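Local atomic coordinates of alpha-L-arabinosidase (Xanthomonas axonopodis pv. citri, PDB entry 6D25), a protein that probably hydrolyses alpha-L-arabinofuranosyl side groups from arabinoxylans, including those on doubly substituted internal xylose units, as a trimeric GH51 arabinofuranosidase. Residues V29-T34 with L414-Y419; Y170-T175 with A230-L235; W325-A330 with L340-S345. All coordinates share one frame; numbering follows the deposited sequence.

How the contacts relate
The three contacts hold different parts of one chain that joins an eight-stranded parallel beta/alpha barrel to a beta-sandwich-like domain. Contact 1 pairs strands 29-36 and 407-421 and so brings together the chain before and after the barrel in the outlying mixed sheet; its chemistry is backbone pairing with valine and proline packing. Contact 2, about 50 Å away between centres, is a water-bridged meeting of a helix end with a loop at the barrel's periphery. Both include exposed residues. Contact 3 is the nearest to the chain's centre (about 13 Å between centres), with none of its touching residues exposed; there the loop after barrel strand 319-325 folds back on itself and a buried glutamine amide grips backbone atoms directly.

Contact 1: residues V29-T34 with L414-Y419; sequences VKVNGT and LQTPQY
Val31 of strand 29-36 stands beside Thr416 with its branches pointing the same way, and its atoms can be followed in turn. CB is 3.9 Å from Gln415 O. From there CG1, anti to the backbone N (chi1 177°), turns back to the same oxygen, Gln415 O, at 3.5 Å. CG2 takes the other direction, meeting Thr416 OG1 at 3.7 Å and crossing Pro417, whose CD is 4.1 Å away. A beta-branched valine suits this place because its two methyls serve two neighbours at once. Two residues earlier, Val29 CG1 and Pro417 CG touch tip to tip at 3.9 Å.

Asn32 and Gln415 form an antiparallel hydrogen-bonded pair: Gln415 N gives Asn32 O a short, nearly straight bond of 2.7 Å, and Asn32 N returns a longer one of 3.2 Å to Gln415 O. At the next pair Gly33 lets Leu414 CD2 come to 4.1 Å from its CA; a side chain there would run into that methyl. Thr416 OG1 donates to Pro417 O and accepts from Val429 N.

Proline has no N-H to give, and Lys30 O meets Pro417 CD instead, so regular pairing stops at Gln415 and apolar packing takes over, tying the early strand to the C-terminal sheet.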
loop_
_atom_site.group_PDB
_atom_site.type_symbol
_atom_site.label_atom_id
_atom_site.label_comp_id
_atom_site.label_asym_id
_atom_site.label_seq_id
_atom_site.Cartn_x
_atom_site.Cartn_y
_atom_site.Cartn_z
ATOM N N VAL A 29 -5.845 -32.051 -49.501
ATOM C CA VAL A 29 -6.854 -32.305 -48.465
ATOM C C VAL A 29 -8.226 -31.677 -48.852
ATOM O O VAL A 29 -8.259 -30.620 -49.511
ATOM C CB VAL A 29 -6.181 -31.729 -47.191
ATOM C CG1 VAL A 29 -7.054 -30.929 -46.268
ATOM C CG2 VAL A 29 -5.422 -32.813 -46.453
ATOM N N LYS A 30 -9.348 -32.280 -48.427
ATOM C CA LYS A 30 -10.668 -31.744 -48.659
ATOM C C LYS A 30 -11.284 -31.213 -47.367
ATOM O O LYS A 30 -11.310 -31.912 -46.331
ATOM C CB LYS A 30 -11.575 -32.852 -49.212
ATOM C CG LYS A 30 -11.218 -33.259 -50.627
ATOM C CD LYS A 30 -11.485 -34.731 -50.930
ATOM C CE LYS A 30 -11.087 -35.080 -52.352
ATOM N NZ LYS A 30 -10.468 -36.428 -52.465
ATOM N N VAL A 31 -11.826 -30.017 -47.443
ATOM C CA VAL A 31 -12.505 -29.403 -46.299
ATOM C C VAL A 31 -13.898 -28.971 -46.781
ATOM O O VAL A 31 -14.018 -28.320 -47.834
ATOM C CB VAL A 31 -11.696 -28.200 -45.769
ATOM C CG1 VAL A 31 -12.373 -27.473 -44.627
ATOM C CG2 VAL A 31 -10.315 -28.604 -45.322
ATOM N N ASN A 32 -14.922 -29.277 -45.994
ATOM C CA ASN A 32 -16.297 -28.880 -46.268
ATOM C C ASN A 32 -16.735 -27.929 -45.157
ATOM O O ASN A 32 -16.341 -28.092 -44.020
ATOM C CB ASN A 32 -17.265 -30.067 -46.316
ATOM C CG ASN A 32 -16.931 -31.011 -47.458
ATOM O OD1 ASN A 32 -16.809 -30.567 -48.597
ATOM N ND2 ASN A 32 -16.701 -32.288 -47.167
ATOM N N GLY A 33 -17.565 -26.969 -45.469
ATOM C CA GLY A 33 -18.019 -26.050 -44.432
ATOM C C GLY A 33 -19.379 -25.447 -44.754
ATOM O O GLY A 33 -19.899 -25.605 -45.860
ATOM N N THR A 34 -19.906 -24.740 -43.755
ATOM C CA THR A 34 -21.183 -24.069 -43.864
ATOM C C THR A 34 -21.053 -22.657 -43.286
ATOM O O THR A 34 -20.541 -22.495 -42.168
ATOM C CB THR A 34 -22.276 -24.861 -43.133
ATOM O OG1 THR A 34 -22.319 -26.160 -43.718
ATOM C CG2 THR A 34 -23.651 -24.256 -43.293
ATOM N N LEU A 414 -16.352 -25.491 -40.129
ATOM C CA LEU A 414 -15.505 -26.221 -41.102
ATOM C C LEU A 414 -15.354 -27.659 -40.626
ATOM O O LEU A 414 -15.065 -27.860 -39.476
ATOM C CB LEU A 414 -14.127 -25.563 -41.221
ATOM C CG LEU A 414 -14.112 -24.134 -41.741
ATOM C CD1 LEU A 414 -12.728 -23.591 -41.763
ATOM C CD2 LEU A 414 -14.699 -24.061 -43.129
ATOM N N GLN A 415 -15.487 -28.603 -41.526
ATOM C CA GLN A 415 -15.137 -29.992 -41.275
ATOM C C GLN A 415 -13.811 -30.274 -41.984
ATOM O O GLN A 415 -13.760 -30.339 -43.191
ATOM C CB GLN A 415 -16.246 -30.941 -41.724
ATOM C CG GLN A 415 -17.396 -30.909 -40.718
ATOM C CD GLN A 415 -18.615 -30.198 -41.247
ATOM O OE1 GLN A 415 -19.138 -30.603 -42.285
ATOM N NE2 GLN A 415 -19.093 -29.167 -40.539
ATOM N N THR A 416 -12.763 -30.319 -41.191
ATOM C CA THR A 416 -11.386 -30.320 -41.667
ATOM C C THR A 416 -10.703 -31.556 -41.082
ATOM O O THR A 416 -10.913 -31.870 -39.918
ATOM C CB THR A 416 -10.634 -29.025 -41.294
ATOM O OG1 THR A 416 -9.302 -29.150 -41.772
ATOM C CG2 THR A 416 -10.585 -28.712 -39.819
ATOM N N PRO A 417 -9.851 -32.208 -41.869
ATOM C CA PRO A 417 -8.938 -33.179 -41.297
ATOM C C PRO A 417 -7.890 -32.449 -40.443
ATOM O O PRO A 417 -7.754 -31.205 -40.528
ATOM C CB PRO A 417 -8.231 -33.891 -42.461
ATOM C CG PRO A 417 -8.800 -33.272 -43.709
ATOM C CD PRO A 417 -9.598 -32.049 -43.305
ATOM N N GLN A 418 -7.157 -33.227 -39.653
ATOM C CA GLN A 418 -5.995 -32.699 -38.961
ATOM C C GLN A 418 -4.797 -32.677 -39.903
ATOM O O GLN A 418 -4.632 -33.538 -40.768
ATOM C CB GLN A 418 -5.666 -33.526 -37.719
ATOM C CG GLN A 418 -6.776 -33.523 -36.673
ATOM C CD GLN A 418 -6.899 -32.183 -35.992
ATOM O OE1 GLN A 418 -6.047 -31.783 -35.200
ATOM N NE2 GLN A 418 -7.971 -31.476 -36.273
ATOM N N TYR A 419 -3.972 -31.654 -39.715
ATOM C CA TYR A 419 -2.612 -31.612 -40.209
ATOM C C TYR A 419 -1.705 -32.171 -39.107
ATOM O O TYR A 419 -1.716 -31.634 -37.992
ATOM C CB TYR A 419 -2.238 -30.170 -40.554
ATOM C CG TYR A 419 -0.767 -29.843 -40.657
ATOM C CD1 TYR A 419 0.141 -30.697 -41.287
ATOM C CD2 TYR A 419 -0.294 -28.635 -40.182
ATOM C CE1 TYR A 419 1.481 -30.360 -41.399
ATOM C CE2 TYR A 419 1.036 -28.282 -40.278
ATOM C CZ TYR A 419 1.924 -29.138 -40.911
ATOM O OH TYR A 419 3.227 -28.746 -41.013
HETATM O O HOH W 1 -20.302 -27.888 -42.388
#

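Contact 2: residues Y170-T175 with A230-L235; sequences YMTAPT and ASQKIL
Thr172, the last residue of helix 161-172, carries most of the contact with Gln232, their side chains crossing at about a right angle. At Thr172 the hydroxyl sits between the backbone N and the carbonyl carbon (chi1 66°), turned back to bond Ala168 O one turn earlier in the helix, and this leaves the carbon atoms of the side chain to meet the loop. CB lies 3.5 Å from Gln232 NE2, while the methyl CG2 touches Gln232 CD at 3.8 Å and Ile234 CD1 at 4.1 Å. Threonine thus satisfies its own polar end and offers a small apolar surface.

The carbonyl of Thr172 looks toward the loop as well. A water donates to Thr172 O at 2.8 Å, accepts from Gln232 NE2 at 2.9 Å and is hydrogen-bonded to Ser231 OG at 2.7 Å, so one molecule joins both segments where no direct hydrogen bond does. At Ala173 the chain leaves helical geometry, and Pro174, a residue well suited to a turn away from a helix, brings CG to 3.7 Å from Ser231 OG.

The amide of Gln232 is held in place by Trp192 O and Val194 N, just before strand 196-199, and Ile234 packs on Phe197 of that strand. The contact therefore joins the C-terminal end of helix 161-172 to the loop entering strand 235-238, with helix 178-185 packed against Ala173.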
loop_
_atom_site.group_PDB
_atom_site.type_symbol
_atom_site.label_atom_id
_atom_site.label_comp_id
_atom_site.label_asym_id
_atom_site.label_seq_id
_atom_site.Cartn_x
_atom_site.Cartn_y
_atom_site.Cartn_z
ATOM N N TYR A 170 -5.114 15.444 -14.861
ATOM C CA TYR A 170 -4.248 16.200 -15.747
ATOM C C TYR A 170 -4.713 16.052 -17.198
ATOM O O TYR A 170 -4.801 17.026 -17.942
ATOM C CB TYR A 170 -2.820 15.697 -15.613
ATOM C CG TYR A 170 -1.797 16.422 -16.453
ATOM C CD1 TYR A 170 -1.508 15.995 -17.731
ATOM C CD2 TYR A 170 -1.125 17.524 -15.962
ATOM C CE1 TYR A 170 -0.550 16.632 -18.505
ATOM C CE2 TYR A 170 -0.166 18.173 -16.716
ATOM C CZ TYR A 170 0.142 17.722 -17.989
ATOM O OH TYR A 170 1.101 18.366 -18.731
ATOM N N MET A 171 -4.992 14.823 -17.590
ATOM C CA MET A 171 -5.287 14.531 -18.997
ATOM C C MET A 171 -6.727 14.925 -19.385
ATOM O O MET A 171 -6.931 15.261 -20.554
ATOM C CB MET A 171 -5.085 13.047 -19.311
ATOM C CG MET A 171 -3.592 12.680 -19.417
ATOM S SD MET A 171 -3.339 10.971 -19.989
ATOM C CE MET A 171 -3.818 10.039 -18.542
ATOM N N THR A 172 -7.693 14.830 -18.459
ATOM C CA THR A 172 -9.139 14.872 -18.852
ATOM C C THR A 172 -9.917 16.050 -18.245
ATOM O O THR A 172 -11.013 16.288 -18.679
ATOM C CB THR A 172 -9.868 13.574 -18.452
ATOM O OG1 THR A 172 -9.926 13.424 -17.028
ATOM C CG2 THR A 172 -9.223 12.354 -19.068
ATOM N N ALA A 173 -9.389 16.776 -17.272
ATOM C CA ALA A 173 -10.170 17.804 -16.580
ATOM C C ALA A 173 -10.443 18.992 -17.510
ATOM O O ALA A 173 -9.510 19.549 -18.079
ATOM C CB ALA A 173 -9.495 18.251 -15.312
ATOM N N PRO A 174 -11.728 19.393 -17.639
ATOM C CA PRO A 174 -12.083 20.587 -18.389
ATOM C C PRO A 174 -12.089 21.868 -17.550
ATOM O O PRO A 174 -12.231 22.948 -18.110
ATOM C CB PRO A 174 -13.512 20.261 -18.891
ATOM C CG PRO A 174 -14.106 19.504 -17.729
ATOM C CD PRO A 174 -12.945 18.679 -17.205
ATOM N N THR A 175 -11.968 21.751 -16.235
ATOM C CA THR A 175 -12.042 22.919 -15.322
ATOM C C THR A 175 -10.702 23.678 -15.331
ATOM O O THR A 175 -9.759 23.286 -16.037
ATOM C CB THR A 175 -12.335 22.423 -13.898
ATOM O OG1 THR A 175 -11.370 21.418 -13.537
ATOM C CG2 THR A 175 -13.750 21.902 -13.785
ATOM N N ALA A 230 -17.482 14.720 -15.650
ATOM C CA ALA A 230 -18.837 14.705 -16.244
ATOM C C ALA A 230 -18.764 14.612 -17.772
ATOM O O ALA A 230 -19.664 14.102 -18.405
ATOM C CB ALA A 230 -19.602 15.940 -15.825
ATOM N N SER A 231 -17.640 15.029 -18.345
ATOM C CA SER A 231 -17.472 15.244 -19.777
ATOM C C SER A 231 -17.077 13.984 -20.551
ATOM O O SER A 231 -17.126 13.998 -21.751
ATOM C CB SER A 231 -16.445 16.362 -19.999
ATOM O OG SER A 231 -15.374 16.261 -19.085
ATOM N N GLN A 232 -16.641 12.905 -19.910
ATOM C CA GLN A 232 -16.254 11.684 -20.622
ATOM C C GLN A 232 -16.185 10.518 -19.623
ATOM O O GLN A 232 -15.960 10.721 -18.427
ATOM C CB GLN A 232 -14.898 11.815 -21.327
ATOM C CG GLN A 232 -13.714 12.046 -20.400
ATOM C CD GLN A 232 -12.401 12.065 -21.142
ATOM O OE1 GLN A 232 -11.896 10.982 -21.531
ATOM N NE2 GLN A 232 -11.865 13.282 -21.360
ATOM N N LYS A 233 -16.336 9.335 -20.151
ATOM C CA LYS A 233 -16.275 8.100 -19.342
ATOM C C LYS A 233 -14.919 7.408 -19.545
ATOM O O LYS A 233 -14.530 7.090 -20.677
ATOM C CB LYS A 233 -17.443 7.212 -19.766
ATOM C CG LYS A 233 -17.419 5.819 -19.178
ATOM C CD LYS A 233 -17.723 5.750 -17.710
ATOM C CE LYS A 233 -18.348 4.402 -17.354
ATOM N NZ LYS A 233 -18.202 4.135 -15.916
ATOM N N ILE A 234 -14.215 7.188 -18.445
ATOM C CA ILE A 234 -12.948 6.424 -18.412
ATOM C C ILE A 234 -13.269 4.983 -17.976
ATOM O O ILE A 234 -13.617 4.752 -16.824
ATOM C CB ILE A 234 -11.937 7.075 -17.468
ATOM C CG1 ILE A 234 -11.715 8.552 -17.826
ATOM C CG2 ILE A 234 -10.616 6.307 -17.484
ATOM C CD1 ILE A 234 -10.813 9.309 -16.864
ATOM N N LEU A 235 -13.126 4.026 -18.886
ATOM C CA LEU A 235 -13.370 2.624 -18.555
ATOM C C LEU A 235 -12.150 2.055 -17.850
ATOM O O LEU A 235 -11.019 2.349 -18.239
ATOM C CB LEU A 235 -13.685 1.856 -19.855
ATOM C CG LEU A 235 -14.952 2.297 -20.591
ATOM C CD1 LEU A 235 -15.020 1.603 -21.927
ATOM C CD2 LEU A 235 -16.212 2.031 -19.790
HETATM O O HOH W 2 -13.059 15.795 -20.472
#

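Contact 3: residues W325-A330 with L340-S345; sequences WGTWYA and LQQQNS
Gln342 starts with CG between its backbone N and carbonyl carbon (chi1 61°) and then runs extended (chi2 -170°), which carries its amide straight across to the backbone of Thr327 and Tyr329. Tyr329 has CG beside its own N, bringing the ring across that amide.

Both ends of the glutamine amide are used. NE2 donates to Thr327 O at 3.0 Å; the acceptor lies close to the amide plane, although the donor stands well above the plane of the Thr327 carbonyl. OE1 accepts from Tyr329 N at 2.9 Å in a fairly straight bond, with the donor above the plane of the Gln342 side-chain carbonyl. Glutamine fits because one flat group supplies a donor and an acceptor at the end of a long reach. Two bonds to a single backbone run fix its rotation, and Tyr329 CD2 packs 3.5 Å from NE2 of Gln342, ring and amide planes 44° apart. The hydroxyls of Thr327 and Tyr329 are both bonded to Asp348 in helix 346-361.

Trp328 has another partner: Leu340 crosses it obliquely, with CD2 3.8 Å from Trp328 CZ2. Tyr268 and Trp274 meet the same indole edge-to-face, and a glycerol, probably from the crystallisation liquor, is bound near it; such molecules often mark pockets.

A buried amide whose oxygen and one N-H are met by main-chain groups probably pays less for its burial, and the start of the loop after strand 319-325 is thereby pinned to the part just before helix 346-361.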
loop_
_atom_site.group_PDB
_atom_site.type_symbol
_atom_site.label_atom_id
_atom_site.label_comp_id
_atom_site.label_asym_id
_atom_site.label_seq_id
_atom_site.Cartn_x
_atom_site.Cartn_y
_atom_site.Cartn_z
ATOM N N TRP A 325 -0.807 -10.595 -26.514
ATOM C CA TRP A 325 -0.719 -11.845 -27.234
ATOM C C TRP A 325 0.311 -11.700 -28.362
ATOM O O TRP A 325 0.715 -10.584 -28.673
ATOM C CB TRP A 325 -2.090 -12.272 -27.769
ATOM C CG TRP A 325 -2.643 -11.376 -28.833
ATOM C CD1 TRP A 325 -3.331 -10.213 -28.636
ATOM C CD2 TRP A 325 -2.579 -11.563 -30.260
ATOM N NE1 TRP A 325 -3.661 -9.638 -29.833
ATOM C CE2 TRP A 325 -3.248 -10.459 -30.848
ATOM C CE3 TRP A 325 -2.017 -12.527 -31.099
ATOM C CZ2 TRP A 325 -3.359 -10.309 -32.233
ATOM C CZ3 TRP A 325 -2.161 -12.394 -32.461
ATOM C CH2 TRP A 325 -2.818 -11.300 -33.027
ATOM N N GLY A 326 0.675 -12.819 -28.943
ATOM C CA GLY A 326 1.645 -12.880 -30.037
ATOM C C GLY A 326 2.829 -13.764 -29.732
ATOM O O GLY A 326 2.913 -14.373 -28.680
ATOM N N THR A 327 3.744 -13.849 -30.698
ATOM C CA THR A 327 4.874 -14.731 -30.604
ATOM C C THR A 327 6.011 -14.071 -29.826
ATOM O O THR A 327 6.234 -12.888 -29.904
ATOM C CB THR A 327 5.352 -15.160 -31.997
ATOM O OG1 THR A 327 5.615 -14.004 -32.804
ATOM C CG2 THR A 327 4.330 -16.036 -32.671
ATOM N N TRP A 328 6.758 -14.918 -29.132
ATOM C CA TRP A 328 7.979 -14.514 -28.439
ATOM C C TRP A 328 9.075 -15.534 -28.762
ATOM O O TRP A 328 8.969 -16.691 -28.373
ATOM C CB TRP A 328 7.714 -14.409 -26.935
ATOM C CG TRP A 328 8.730 -13.628 -26.159
ATOM C CD1 TRP A 328 10.071 -13.510 -26.405
ATOM C CD2 TRP A 328 8.480 -12.889 -24.949
ATOM N NE1 TRP A 328 10.661 -12.728 -25.456
ATOM C CE2 TRP A 328 9.715 -12.334 -24.538
ATOM C CE3 TRP A 328 7.346 -12.647 -24.179
ATOM C CZ2 TRP A 328 9.843 -11.559 -23.388
ATOM C CZ3 TRP A 328 7.460 -11.848 -23.056
ATOM C CH2 TRP A 328 8.696 -11.309 -22.674
ATOM N N TYR A 329 10.101 -15.057 -29.477
ATOM C CA TYR A 329 11.221 -15.863 -29.951
ATOM C C TYR A 329 12.524 -15.486 -29.219
ATOM O O TYR A 329 12.551 -14.552 -28.461
ATOM C CB TYR A 329 11.408 -15.635 -31.460
ATOM C CG TYR A 329 10.209 -15.987 -32.314
ATOM C CD1 TYR A 329 9.683 -17.278 -32.305
ATOM C CD2 TYR A 329 9.639 -15.063 -33.171
ATOM C CE1 TYR A 329 8.593 -17.618 -33.097
ATOM C CE2 TYR A 329 8.569 -15.395 -33.991
ATOM C CZ TYR A 329 8.034 -16.675 -33.947
ATOM O OH TYR A 329 6.980 -17.030 -34.758
ATOM N N ALA A 330 13.603 -16.202 -29.515
ATOM C CA ALA A 330 14.942 -15.750 -29.155
ATOM C C ALA A 330 15.173 -14.371 -29.781
ATOM O O ALA A 330 14.710 -14.093 -30.897
ATOM C CB ALA A 330 16.011 -16.723 -29.627
ATOM N N LEU A 340 14.092 -7.213 -27.127
ATOM C CA LEU A 340 13.105 -8.137 -27.696
ATOM C C LEU A 340 12.961 -7.956 -29.217
ATOM O O LEU A 340 11.845 -7.940 -29.716
ATOM C CB LEU A 340 11.772 -7.941 -26.998
ATOM C CG LEU A 340 11.767 -8.134 -25.487
ATOM C CD1 LEU A 340 10.334 -8.121 -24.974
ATOM C CD2 LEU A 340 12.504 -9.400 -25.031
ATOM N N GLN A 341 14.071 -7.907 -29.944
ATOM C CA GLN A 341 14.026 -7.744 -31.378
ATOM C C GLN A 341 14.047 -9.119 -32.030
ATOM O O GLN A 341 14.950 -9.909 -31.798
ATOM C CB GLN A 341 15.185 -6.874 -31.867
ATOM C CG GLN A 341 15.146 -5.495 -31.235
ATOM C CD GLN A 341 16.268 -4.577 -31.656
ATOM O OE1 GLN A 341 17.302 -5.023 -32.192
ATOM N NE2 GLN A 341 16.057 -3.285 -31.386
ATOM N N GLN A 342 13.011 -9.402 -32.817
ATOM C CA GLN A 342 12.884 -10.673 -33.500
ATOM C C GLN A 342 12.339 -10.383 -34.909
ATOM O O GLN A 342 11.685 -9.355 -35.122
ATOM C CB GLN A 342 11.982 -11.622 -32.709
ATOM C CG GLN A 342 10.561 -11.106 -32.510
ATOM C CD GLN A 342 9.710 -11.896 -31.527
ATOM O OE1 GLN A 342 10.210 -12.337 -30.490
ATOM N NE2 GLN A 342 8.431 -12.053 -31.828
ATOM N N GLN A 343 12.583 -11.295 -35.838
ATOM C CA GLN A 343 12.002 -11.179 -37.158
ATOM C C GLN A 343 10.559 -11.703 -37.109
ATOM O O GLN A 343 10.020 -12.180 -36.069
ATOM C CB GLN A 343 12.867 -11.880 -38.233
ATOM C CG GLN A 343 13.716 -10.926 -39.070
ATOM C CD GLN A 343 12.895 -10.031 -39.974
ATOM O OE1 GLN A 343 11.675 -10.167 -40.033
ATOM N NE2 GLN A 343 13.541 -9.099 -40.678
ATOM N N ASN A 344 9.894 -11.491 -38.232
ATOM C CA ASN A 344 8.453 -11.635 -38.375
ATOM C C ASN A 344 8.224 -12.298 -39.735
ATOM O O ASN A 344 8.493 -11.671 -40.773
ATOM C CB ASN A 344 7.833 -10.247 -38.244
ATOM C CG ASN A 344 6.360 -10.232 -37.929
ATOM O OD1 ASN A 344 5.537 -10.768 -38.722
ATOM N ND2 ASN A 344 6.020 -9.531 -36.861
ATOM N N SER A 345 7.850 -13.591 -39.705
ATOM C CA SER A 345 7.826 -14.411 -40.889
ATOM C C SER A 345 6.387 -14.766 -41.264
ATOM O O SER A 345 5.429 -14.390 -40.590
ATOM C CB SER A 345 8.641 -15.676 -40.666
ATOM O OG SER A 345 7.924 -16.571 -39.829
#